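Local coordinates for protein ethylbenzene dehydrogenase alpha-subunit (Aromatoleum aromaticum, PDB 2IVF) that belongs to the molybdopterin oxidoreductase family and carries a molybdenum atom, an iron/sulfur cluster and the bound ligands MGD and MD1, at residues A110-C115 with E765-F770; E179-D184 with P596-Q601; E383-A388 with T395-T400; G838-F843 with G968-I973. All blocks are in the same frame, centred on the assembly; numbering follows the deposited sequence.

Interaction 1: A110-C115 with E765-F770; sequences AQTPAC and EGQTRF
Arg769 grips the backbone carbonyl of Pro113 end-on, with two hydrogen bonds to one oxygen. NH2 lies 2.9 Å and NH1 3.0 Å from Pro113 O, both on the same face of the carbonyl plane. The oxygen sits in the plane of the guanidinium, at its edge, which fixes the rotation of that group. The arm is extended from CG to NE, and this carries its end over to the loop.

Between side chains, Gln767 NE2 donates a further hydrogen bond to Thr112 OG1 at 2.8 Å, with the hydroxyl tilted 22° from the amide plane. The two side chains meet at about a right angle. One water ties the same region together: it accepts from Gln111 N at 2.8 Å, donates to Gln767 OE1 at 2.9 Å, and is also bonded to Thr112 OG1.

Thr112 CG2 lies 4.0 Å from Arg769 NH1, a plain van der Waals contact. A bound MES, probably from the crystallisation liquor, forms a salt bridge with Arg769 and accepts a hydrogen bond from Gln767.

Residues 110-115 lie in the loop between strand 102-108 and helix 134-137. Strand 767-769 follows helix 759-765 and is an outermost strand of its sheet, beside strand 670-676.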
loop_
_atom_site.group_PDB
_atom_site.type_symbol
_atom_site.label_atom_id
_atom_site.label_comp_id
_atom_site.label_asym_id
_atom_site.label_seq_id
_atom_site.Cartn_x
_atom_site.Cartn_y
_atom_site.Cartn_z
ATOM N N ALA A 110 -2.638 -17.852 -5.821
ATOM C CA ALA A 110 -1.338 -18.432 -5.428
ATOM C C ALA A 110 -1.001 -19.639 -6.341
ATOM O O ALA A 110 -0.796 -20.781 -5.895
ATOM C CB ALA A 110 -1.369 -18.835 -3.900
ATOM N N GLN A 111 -0.966 -19.357 -7.637
ATOM C CA GLN A 111 -0.712 -20.342 -8.679
ATOM C C GLN A 111 0.371 -19.809 -9.634
ATOM O O GLN A 111 0.277 -19.983 -10.846
ATOM C CB GLN A 111 -2.020 -20.637 -9.450
ATOM C CG GLN A 111 -3.047 -21.375 -8.596
ATOM C CD GLN A 111 -4.318 -21.715 -9.299
ATOM O OE1 GLN A 111 -4.774 -21.023 -10.179
ATOM N NE2 GLN A 111 -4.897 -22.836 -8.914
ATOM N N THR A 112 1.408 -19.209 -9.068
ATOM C CA THR A 112 2.534 -18.693 -9.868
ATOM C C THR A 112 3.803 -19.412 -9.444
ATOM O O THR A 112 4.460 -19.025 -8.485
ATOM C CB THR A 112 2.668 -17.196 -9.733
ATOM O OG1 THR A 112 1.401 -16.601 -9.966
ATOM C CG2 THR A 112 3.726 -16.643 -10.701
ATOM N N PRO A 113 4.128 -20.505 -10.131
ATOM C CA PRO A 113 5.308 -21.300 -9.772
ATOM C C PRO A 113 6.658 -20.599 -9.955
ATOM O O PRO A 113 6.723 -19.580 -10.602
ATOM C CB PRO A 113 5.208 -22.510 -10.705
ATOM C CG PRO A 113 3.759 -22.598 -11.048
ATOM C CD PRO A 113 3.399 -21.131 -11.245
ATOM N N ALA A 114 7.704 -21.168 -9.364
ATOM C CA ALA A 114 9.064 -20.708 -9.616
ATOM C C ALA A 114 9.476 -20.990 -11.083
ATOM O O ALA A 114 8.927 -21.887 -11.748
ATOM C CB ALA A 114 10.024 -21.442 -8.628
ATOM N N CYS A 115 10.509 -20.277 -11.536
ATOM C CA CYS A 115 11.103 -20.496 -12.844
ATOM C C CYS A 115 11.673 -21.886 -12.989
ATOM O O CYS A 115 11.571 -22.468 -14.079
ATOM C CB CYS A 115 12.162 -19.420 -13.125
ATOM S SG CYS A 115 13.551 -19.403 -12.035
ATOM N N GLU A 765 -7.085 -20.223 -17.564
ATOM C CA GLU A 765 -5.924 -20.297 -16.690
ATOM C C GLU A 765 -5.810 -19.062 -15.825
ATOM O O GLU A 765 -5.340 -19.098 -14.709
ATOM C CB GLU A 765 -4.673 -20.412 -17.549
ATOM C CG GLU A 765 -4.748 -21.585 -18.449
ATOM C CD GLU A 765 -3.417 -22.022 -18.977
ATOM O OE1 GLU A 765 -2.539 -21.160 -19.165
ATOM O OE2 GLU A 765 -3.301 -23.254 -19.185
ATOM N N GLY A 766 -6.211 -17.925 -16.354
ATOM C CA GLY A 766 -6.173 -16.703 -15.561
ATOM C C GLY A 766 -4.880 -15.929 -15.562
ATOM O O GLY A 766 -4.856 -14.741 -15.208
ATOM N N GLN A 767 -3.806 -16.567 -15.974
ATOM C CA GLN A 767 -2.533 -15.872 -16.113
ATOM C C GLN A 767 -1.535 -16.729 -16.863
ATOM O O GLN A 767 -1.650 -17.955 -16.933
ATOM C CB GLN A 767 -1.928 -15.485 -14.752
ATOM C CG GLN A 767 -1.425 -16.648 -14.029
ATOM C CD GLN A 767 -0.742 -16.268 -12.704
ATOM O OE1 GLN A 767 -1.442 -16.034 -11.730
ATOM N NE2 GLN A 767 0.598 -16.246 -12.659
ATOM N N THR A 768 -0.541 -16.051 -17.420
ATOM C CA THR A 768 0.551 -16.679 -18.136
ATOM C C THR A 768 1.800 -15.818 -18.113
ATOM O O THR A 768 1.721 -14.603 -18.278
ATOM C CB THR A 768 0.188 -17.021 -19.627
ATOM O OG1 THR A 768 1.107 -18.012 -20.059
ATOM C CG2 THR A 768 0.254 -15.822 -20.613
ATOM N N ARG A 769 2.945 -16.465 -17.895
ATOM C CA ARG A 769 4.253 -15.820 -18.089
ATOM C C ARG A 769 4.411 -15.311 -19.501
ATOM O O ARG A 769 4.073 -15.980 -20.461
ATOM C CB ARG A 769 5.385 -16.808 -17.770
ATOM C CG ARG A 769 5.732 -16.833 -16.315
ATOM C CD ARG A 769 6.495 -18.019 -16.031
ATOM N NE ARG A 769 7.373 -17.875 -14.888
ATOM C CZ ARG A 769 7.116 -18.271 -13.644
ATOM N NH1 ARG A 769 5.920 -18.679 -13.299
ATOM N NH2 ARG A 769 8.081 -18.188 -12.742
ATOM N N PHE A 770 4.937 -14.117 -19.648
ATOM C CA PHE A 770 5.227 -13.640 -20.982
ATOM C C PHE A 770 6.489 -14.266 -21.536
ATOM O O PHE A 770 7.408 -14.669 -20.782
ATOM C CB PHE A 770 5.197 -12.113 -21.065
ATOM C CG PHE A 770 6.175 -11.366 -20.183
ATOM C CD1 PHE A 770 7.542 -11.293 -20.511
ATOM C CD2 PHE A 770 5.698 -10.547 -19.173
ATOM C CE1 PHE A 770 8.422 -10.497 -19.734
ATOM C CE2 PHE A 770 6.557 -9.745 -18.440
ATOM C CZ PHE A 770 7.911 -9.713 -18.723
HETATM O O HOH W 1 -1.190 -16.849 -8.959
#

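Interaction 2: E179-D184 with P596-Q601; sequences EAQGSD and PDKTPQ
The side-chain amide of Gln181 lies against the backbone of Thr599 and uses both of its polar atoms, close to its plane. NE2 donates to Thr599 O, nearly in the amide plane; the modelled 2.5 Å is unusually short, so the exact length is doubtful. Ser177 OG is a further partner of NE2. OE1 accepts from Thr599 N at 3.1 Å; that N-H arrives in the carbonyl plane, on a lone pair, and the bond is nearly straight at 170°. The amide of Gln601 is turned 68° against that of Gln181, and its CG comes to 3.5 Å from Gln181 NE2.

Gln181 has CG between its backbone N and carbonyl carbon (chi1 67°). The chain then runs extended and brings the amide to the Thr599 backbone.

Lys598 bends at chi2, and its CB and CD come near Gln181 OE1. Its NZ donates to Gln181 O at 3.1 Å, from above the carbonyl plane. Lys598 CG packs on Asp184, 3.7 Å from OD2. Asp184 has its own partners: Arg593 by a salt bridge and Ala595 N by a hydrogen bond.

The contact joins helix 163-181 to the loop before strand 602-606. The amide of Gln181 pairs with N-H and C=O of Thr599 much as a residue of a neighbouring antiparallel strand would. The lysine ammonium meets a carbonyl near the helix end, where the helix dipole would probably favour a positive charge.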
loop_
_atom_site.group_PDB
_atom_site.type_symbol
_atom_site.label_atom_id
_atom_site.label_comp_id
_atom_site.label_asym_id
_atom_site.label_seq_id
_atom_site.Cartn_x
_atom_site.Cartn_y
_atom_site.Cartn_z
ATOM N N GLU A 179 -12.795 23.810 -34.599
ATOM C CA GLU A 179 -13.185 24.859 -35.541
ATOM C C GLU A 179 -12.410 26.150 -35.303
ATOM O O GLU A 179 -11.990 26.802 -36.247
ATOM C CB GLU A 179 -14.685 25.122 -35.439
ATOM C CG GLU A 179 -15.521 23.976 -35.952
ATOM C CD GLU A 179 -15.419 23.827 -37.448
ATOM O OE1 GLU A 179 -15.615 24.846 -38.134
ATOM O OE2 GLU A 179 -15.148 22.694 -37.920
ATOM N N ALA A 180 -12.240 26.530 -34.049
ATOM C CA ALA A 180 -11.514 27.756 -33.720
ATOM C C ALA A 180 -10.004 27.714 -34.053
ATOM O O ALA A 180 -9.452 28.699 -34.506
ATOM C CB ALA A 180 -11.713 28.106 -32.238
ATOM N N GLN A 181 -9.356 26.576 -33.885
ATOM C CA GLN A 181 -7.890 26.538 -33.899
ATOM C C GLN A 181 -7.227 25.202 -34.255
ATOM O O GLN A 181 -6.026 25.027 -34.013
ATOM C CB GLN A 181 -7.376 26.941 -32.520
ATOM C CG GLN A 181 -7.702 25.951 -31.406
ATOM C CD GLN A 181 -7.081 26.339 -30.101
ATOM O OE1 GLN A 181 -6.186 27.186 -30.062
ATOM N NE2 GLN A 181 -7.538 25.715 -29.002
ATOM N N GLY A 182 -7.986 24.266 -34.813
ATOM C CA GLY A 182 -7.446 22.941 -35.109
ATOM C C GLY A 182 -7.261 22.087 -33.884
ATOM O O GLY A 182 -7.695 22.435 -32.777
ATOM N N SER A 183 -6.540 20.994 -34.066
ATOM C CA SER A 183 -6.542 19.933 -33.124
ATOM C C SER A 183 -5.676 20.213 -31.885
ATOM O O SER A 183 -5.764 19.479 -30.905
ATOM C CB SER A 183 -6.123 18.641 -33.840
ATOM O OG SER A 183 -4.740 18.621 -34.151
ATOM N N ASP A 184 -4.841 21.258 -31.922
ATOM C CA ASP A 184 -4.015 21.604 -30.751
ATOM C C ASP A 184 -4.790 21.996 -29.479
ATOM O O ASP A 184 -4.207 22.035 -28.380
ATOM C CB ASP A 184 -2.984 22.696 -31.121
ATOM C CG ASP A 184 -1.589 22.125 -31.444
ATOM O OD1 ASP A 184 -1.434 20.880 -31.474
ATOM O OD2 ASP A 184 -0.638 22.949 -31.626
ATOM N N PRO A 596 2.691 27.435 -28.641
ATOM C CA PRO A 596 2.527 28.634 -27.793
ATOM C C PRO A 596 1.461 29.633 -28.210
ATOM O O PRO A 596 0.943 30.345 -27.363
ATOM C CB PRO A 596 3.922 29.254 -27.828
ATOM C CG PRO A 596 4.800 28.029 -27.840
ATOM C CD PRO A 596 4.121 27.202 -28.925
ATOM N N ASP A 597 1.116 29.701 -29.487
ATOM C CA ASP A 597 0.063 30.614 -29.894
ATOM C C ASP A 597 -1.302 29.932 -29.979
ATOM O O ASP A 597 -2.268 30.537 -30.386
ATOM C CB ASP A 597 0.419 31.325 -31.208
ATOM C CG ASP A 597 0.781 30.362 -32.322
ATOM O OD1 ASP A 597 0.692 29.121 -32.141
ATOM O OD2 ASP A 597 1.161 30.863 -33.391
ATOM N N LYS A 598 -1.395 28.666 -29.600
ATOM C CA LYS A 598 -2.691 28.034 -29.457
ATOM C C LYS A 598 -3.091 28.113 -27.971
ATOM O O LYS A 598 -2.240 28.320 -27.089
ATOM C CB LYS A 598 -2.613 26.558 -29.894
ATOM C CG LYS A 598 -2.167 26.350 -31.348
ATOM C CD LYS A 598 -3.196 26.885 -32.340
ATOM C CE LYS A 598 -2.803 26.570 -33.787
ATOM N NZ LYS A 598 -3.791 27.123 -34.739
ATOM N N THR A 599 -4.375 27.916 -27.700
ATOM C CA THR A 599 -4.896 27.878 -26.338
ATOM C C THR A 599 -5.512 26.521 -26.075
ATOM O O THR A 599 -6.441 26.117 -26.778
ATOM C CB THR A 599 -6.044 28.868 -26.161
ATOM O OG1 THR A 599 -5.712 30.094 -26.792
ATOM C CG2 THR A 599 -6.321 29.102 -24.703
ATOM N N PRO A 600 -5.035 25.820 -25.056
ATOM C CA PRO A 600 -5.755 24.603 -24.700
ATOM C C PRO A 600 -7.208 24.943 -24.353
ATOM O O PRO A 600 -7.444 25.946 -23.667
ATOM C CB PRO A 600 -5.022 24.091 -23.458
ATOM C CG PRO A 600 -3.920 24.993 -23.201
ATOM C CD PRO A 600 -3.903 26.107 -24.163
ATOM N N GLN A 601 -8.163 24.158 -24.862
ATOM C CA GLN A 601 -9.597 24.438 -24.628
ATOM C C GLN A 601 -10.384 23.268 -24.079
ATOM O O GLN A 601 -11.385 23.474 -23.392
ATOM C CB GLN A 601 -10.280 24.948 -25.889
ATOM C CG GLN A 601 -9.696 26.277 -26.354
ATOM C CD GLN A 601 -10.686 27.154 -27.031
ATOM O OE1 GLN A 601 -11.427 26.726 -27.926
ATOM N NE2 GLN A 601 -10.710 28.414 -26.625
#

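Interaction 3: E383-A388 with T395-T400; sequences EGTFSA and TIQVRT
Phe386 and Val398 face each other as an antiparallel hydrogen-bonded pair, and so do Ala388 and Ile396, with the short strand axes 4.4 Å apart at closest approach and 138° between their directions. Ser387 and Gln397 form the non-hydrogen-bonded pair between them. There, CA-H...O contacts run from Gln397 CA to Phe386 O and from Ser387 CA to Ile396 O, each 3.2 Å long.

The strands are the two arms of a beta hairpin. Strand 395-400 is the middle strand of a three-stranded antiparallel sheet, with strand 334-336 on its other side.

Val398 shares a face of the sheet with Phe386, Ala388 and Ile396. Its CG1 reaches Ala388 CB at 4.2 Å, and its CG2 reaches Phe386 CB at 4.2 Å. CG1 is anti to the carbonyl carbon (chi1 -60°) and CG2 lies between N and that carbon, so the two methyls point to different residues. The ring of Phe386 goes on to stack with that of Phe359. On the opposite face, Ser387 CB touches Thr395 CG2 at 3.6 Å. Arg399 CB lies 3.6 Å from Gly384 O. Thr400 closes the strand as N-cap of helix 401-408, its hydroxyl bonded to Glu403 N and Leu382 O.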
loop_
_atom_site.group_PDB
_atom_site.type_symbol
_atom_site.label_atom_id
_atom_site.label_comp_id
_atom_site.label_asym_id
_atom_site.label_seq_id
_atom_site.Cartn_x
_atom_site.Cartn_y
_atom_site.Cartn_z
ATOM N N GLU A 383 45.488 3.689 -16.988
ATOM C CA GLU A 383 46.283 4.713 -16.339
ATOM C C GLU A 383 47.217 5.354 -17.352
ATOM O O GLU A 383 47.752 4.682 -18.234
ATOM C CB GLU A 383 47.073 4.127 -15.159
ATOM C CG GLU A 383 46.176 3.604 -13.981
ATOM C CD GLU A 383 45.701 2.172 -14.167
ATOM O OE1 GLU A 383 45.904 1.630 -15.274
ATOM O OE2 GLU A 383 45.116 1.584 -13.197
ATOM N N GLY A 384 47.414 6.661 -17.243
ATOM C CA GLY A 384 48.466 7.314 -18.001
ATOM C C GLY A 384 48.080 8.586 -18.724
ATOM O O GLY A 384 46.910 8.880 -18.974
ATOM N N THR A 385 49.094 9.352 -19.061
ATOM C CA THR A 385 48.896 10.476 -19.941
ATOM C C THR A 385 49.842 10.278 -21.098
ATOM O O THR A 385 50.992 9.902 -20.913
ATOM C CB THR A 385 49.086 11.820 -19.204
ATOM O OG1 THR A 385 48.198 11.850 -18.068
ATOM C CG2 THR A 385 48.721 12.963 -20.121
ATOM N N PHE A 386 49.316 10.481 -22.297
ATOM C CA PHE A 386 49.992 10.117 -23.514
ATOM C C PHE A 386 49.934 11.310 -24.452
ATOM O O PHE A 386 49.446 12.383 -24.086
ATOM C CB PHE A 386 49.304 8.901 -24.152
ATOM C CG PHE A 386 49.128 7.733 -23.216
ATOM C CD1 PHE A 386 50.157 6.812 -23.033
ATOM C CD2 PHE A 386 47.940 7.551 -22.535
ATOM C CE1 PHE A 386 50.006 5.732 -22.182
ATOM C CE2 PHE A 386 47.775 6.475 -21.673
ATOM C CZ PHE A 386 48.818 5.563 -21.489
ATOM N N SER A 387 50.455 11.123 -25.656
ATOM C CA SER A 387 50.372 12.144 -26.685
ATOM C C SER A 387 49.861 11.556 -27.993
ATOM O O SER A 387 50.019 10.368 -28.254
ATOM C CB SER A 387 51.727 12.820 -26.889
ATOM O OG SER A 387 52.786 12.006 -26.439
ATOM N N ALA A 388 49.223 12.411 -28.788
ATOM C CA ALA A 388 48.776 12.069 -30.131
ATOM C C ALA A 388 49.102 13.231 -31.072
ATOM O O ALA A 388 48.932 14.389 -30.696
ATOM C CB ALA A 388 47.288 11.793 -30.123
ATOM N N THR A 395 50.984 18.099 -31.858
ATOM C CA THR A 395 50.897 17.046 -30.845
ATOM C C THR A 395 50.228 17.593 -29.587
ATOM O O THR A 395 50.537 18.699 -29.140
ATOM C CB THR A 395 52.302 16.483 -30.491
ATOM O OG1 THR A 395 52.920 15.999 -31.681
ATOM C CG2 THR A 395 52.215 15.324 -29.474
ATOM N N ILE A 396 49.312 16.816 -29.026
ATOM C CA ILE A 396 48.638 17.203 -27.804
ATOM C C ILE A 396 48.712 16.059 -26.821
ATOM O O ILE A 396 48.964 14.916 -27.201
ATOM C CB ILE A 396 47.166 17.568 -28.052
ATOM C CG1 ILE A 396 46.442 16.421 -28.790
ATOM C CG2 ILE A 396 47.099 18.887 -28.842
ATOM C CD1 ILE A 396 44.968 16.615 -28.941
ATOM N N GLN A 397 48.503 16.395 -25.553
ATOM C CA GLN A 397 48.365 15.419 -24.501
ATOM C C GLN A 397 46.946 14.858 -24.583
ATOM O O GLN A 397 45.992 15.611 -24.798
ATOM C CB GLN A 397 48.526 16.070 -23.118
ATOM C CG GLN A 397 49.953 16.244 -22.578
ATOM C CD GLN A 397 49.940 16.366 -21.049
ATOM O OE1 GLN A 397 49.087 15.764 -20.371
ATOM N NE2 GLN A 397 50.860 17.137 -20.507
ATOM N N VAL A 398 46.824 13.550 -24.409
ATOM C CA VAL A 398 45.536 12.894 -24.311
ATOM C C VAL A 398 45.625 11.947 -23.138
ATOM O O VAL A 398 46.721 11.480 -22.801
ATOM C CB VAL A 398 45.163 12.134 -25.593
ATOM C CG1 VAL A 398 45.101 13.104 -26.792
ATOM C CG2 VAL A 398 46.139 10.989 -25.860
ATOM N N ARG A 399 44.486 11.688 -22.504
ATOM C CA ARG A 399 44.426 10.729 -21.432
ATOM C C ARG A 399 43.093 10.035 -21.492
ATOM O O ARG A 399 42.158 10.539 -22.080
ATOM C CB ARG A 399 44.640 11.408 -20.083
ATOM C CG ARG A 399 43.459 12.210 -19.579
ATOM C CD ARG A 399 43.783 12.914 -18.271
ATOM N NE ARG A 399 42.681 13.767 -17.809
ATOM C CZ ARG A 399 42.780 14.675 -16.833
ATOM N NH1 ARG A 399 43.914 14.862 -16.169
ATOM N NH2 ARG A 399 41.731 15.405 -16.512
ATOM N N THR A 400 43.011 8.884 -20.853
ATOM C CA THR A 400 41.794 8.123 -20.829
ATOM C C THR A 400 40.789 8.814 -19.919
ATOM O O THR A 400 41.173 9.567 -19.020
ATOM C CB THR A 400 42.051 6.703 -20.285
ATOM O OG1 THR A 400 42.502 6.770 -18.933
ATOM C CG2 THR A 400 43.082 5.968 -21.137
#

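Interaction 4: G838-F843 with G968-I973; sequences GGDHPF and GVRVSI
Arg970 runs along the turn of residues 839-841, and almost every part of it meets that loop. Its CB lies 3.3 Å from Gly839 O, and CG is equally near the same oxygen. The bend at chi2 (-49°) turns the chain toward His841 O. CD is near two carbonyl oxygens, 3.5 Å from His841 O and 3.6 Å from Phe843 O. At the tip, NH1 donates to His841 O at 2.9 Å, with the oxygen in the guanidinium plane, at its edge. A water also lies at this edge, held weakly by NH1.

Phe843 is the other main side chain. Ile973 CD1 stands over the centre of its ring, 3.5 Å from the centroid and 4° off the normal, a clear CH-pi contact. Val971 O lies at the ring edge. The CB of Phe843 packs on Val971 CG2 at 3.7 Å. The backbones of Phe843 and Val971 form an antiparallel hydrogen-bonded pair, with Phe843 N 2.9 Å from Val971 O. Cys916 of strand 915-917 also touches Phe843, Val971 and Ile973.

Strands 843-846 and 969-975 are the first and last strands of a six-stranded mixed sheet, and their pairing closes it. This fits the double-psi beta-barrel of the molybdopterin dinucleotide binding domain.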
loop_
_atom_site.group_PDB
_atom_site.type_symbol
_atom_site.label_atom_id
_atom_site.label_comp_id
_atom_site.label_asym_id
_atom_site.label_seq_id
_atom_site.Cartn_x
_atom_site.Cartn_y
_atom_site.Cartn_z
ATOM N N GLY A 838 12.342 26.231 -3.654
ATOM C CA GLY A 838 11.460 26.698 -2.607
ATOM C C GLY A 838 12.063 27.787 -1.740
ATOM O O GLY A 838 11.354 28.408 -0.960
ATOM N N GLY A 839 13.365 27.992 -1.832
ATOM C CA GLY A 839 14.031 29.068 -1.068
ATOM C C GLY A 839 14.854 28.443 0.030
ATOM O O GLY A 839 15.008 27.230 0.098
ATOM N N ASP A 840 15.390 29.277 0.896
ATOM C CA ASP A 840 16.285 28.826 1.909
ATOM C C ASP A 840 15.490 28.461 3.147
ATOM O O ASP A 840 15.266 29.293 4.043
ATOM C CB ASP A 840 17.289 29.929 2.232
ATOM C CG ASP A 840 18.348 29.450 3.205
ATOM O OD1 ASP A 840 18.356 28.237 3.501
ATOM O OD2 ASP A 840 19.122 30.274 3.685
ATOM N N HIS A 841 15.063 27.212 3.191
ATOM C CA HIS A 841 14.279 26.692 4.271
ATOM C C HIS A 841 14.983 25.448 4.692
ATOM O O HIS A 841 15.640 24.815 3.879
ATOM C CB HIS A 841 12.840 26.387 3.804
ATOM C CG HIS A 841 12.025 27.621 3.543
ATOM N ND1 HIS A 841 11.868 28.158 2.281
ATOM C CD2 HIS A 841 11.367 28.441 4.380
ATOM C CE1 HIS A 841 11.165 29.270 2.362
ATOM N NE2 HIS A 841 10.838 29.462 3.624
ATOM N N PRO A 842 14.866 25.096 5.964
ATOM C CA PRO A 842 15.772 24.105 6.510
ATOM C C PRO A 842 15.447 22.636 6.309
ATOM O O PRO A 842 16.374 21.845 6.418
ATOM C CB PRO A 842 15.784 24.439 7.997
ATOM C CG PRO A 842 14.460 24.875 8.255
ATOM C CD PRO A 842 13.968 25.600 7.003
ATOM N N PHE A 843 14.203 22.242 6.006
ATOM C CA PHE A 843 13.937 20.823 5.813
ATOM C C PHE A 843 14.028 20.509 4.330
ATOM O O PHE A 843 13.746 21.353 3.486
ATOM C CB PHE A 843 12.569 20.373 6.322
ATOM C CG PHE A 843 12.424 20.464 7.807
ATOM C CD1 PHE A 843 12.144 21.682 8.394
ATOM C CD2 PHE A 843 12.614 19.337 8.629
ATOM C CE1 PHE A 843 12.024 21.789 9.776
ATOM C CE2 PHE A 843 12.494 19.447 10.011
ATOM C CZ PHE A 843 12.187 20.656 10.576
ATOM N N GLY A 968 13.609 16.612 -2.080
ATOM C CA GLY A 968 14.612 17.484 -1.539
ATOM C C GLY A 968 14.244 18.949 -1.635
ATOM O O GLY A 968 15.031 19.813 -1.290
ATOM N N VAL A 969 13.036 19.238 -2.124
ATOM C CA VAL A 969 12.541 20.594 -2.094
ATOM C C VAL A 969 12.605 21.101 -0.652
ATOM O O VAL A 969 12.444 20.335 0.323
ATOM C CB VAL A 969 11.147 20.690 -2.698
ATOM C CG1 VAL A 969 10.447 22.067 -2.354
ATOM C CG2 VAL A 969 11.268 20.513 -4.243
ATOM N N ARG A 970 12.874 22.382 -0.519
ATOM C CA ARG A 970 12.986 22.985 0.772
ATOM C C ARG A 970 11.633 23.391 1.320
ATOM O O ARG A 970 10.849 24.057 0.647
ATOM C CB ARG A 970 13.864 24.231 0.693
ATOM C CG ARG A 970 15.304 23.951 0.281
ATOM C CD ARG A 970 15.950 22.819 1.069
ATOM N NE ARG A 970 17.387 22.646 0.828
ATOM C CZ ARG A 970 18.362 23.272 1.518
ATOM N NH1 ARG A 970 18.110 24.139 2.495
ATOM N NH2 ARG A 970 19.641 23.037 1.242
ATOM N N VAL A 971 11.405 23.053 2.584
ATOM C CA VAL A 971 10.255 23.532 3.316
ATOM C C VAL A 971 10.667 23.936 4.716
ATOM O O VAL A 971 11.665 23.466 5.217
ATOM C CB VAL A 971 9.154 22.484 3.415
ATOM C CG1 VAL A 971 8.688 22.123 2.006
ATOM C CG2 VAL A 971 9.604 21.251 4.240
ATOM N N SER A 972 9.913 24.872 5.286
ATOM C CA SER A 972 9.940 25.176 6.717
ATOM C C SER A 972 8.707 24.511 7.348
ATOM O O SER A 972 7.738 24.264 6.666
ATOM C CB SER A 972 9.897 26.678 6.902
ATOM O OG SER A 972 11.196 27.261 6.829
ATOM N N ILE A 973 8.756 24.205 8.634
ATOM C CA ILE A 973 7.613 23.613 9.319
ATOM C C ILE A 973 7.331 24.412 10.588
ATOM O O ILE A 973 8.245 24.794 11.308
ATOM C CB ILE A 973 7.882 22.126 9.657
ATOM C CG1 ILE A 973 8.214 21.327 8.404
ATOM C CG2 ILE A 973 6.699 21.523 10.391
ATOM C CD1 ILE A 973 8.872 19.889 8.688
HETATM O O HOH W 2 20.075 26.172 4.388
#

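The four contacts are separate, and no two touch. Interactions 2 and 3 both fall within the molybdopterin oxidoreductase region, yet their centres are 56 Å apart. In sequence, interaction 3 lies between the two segments of interaction 2, which in turn lies between those of interaction 1. Interaction 4 follows all of them and lies across the chain's centre from interaction 1, with 47 Å between their centres. The closest pair is interactions 2 and 4, whose nearest atoms are about 25 Å apart. For interaction 4, the side chain of Val969 is about 9 Å from MD1 and about 11 Å from MGD. Interaction 3 is remote, its centre 40 Å from that of the chain.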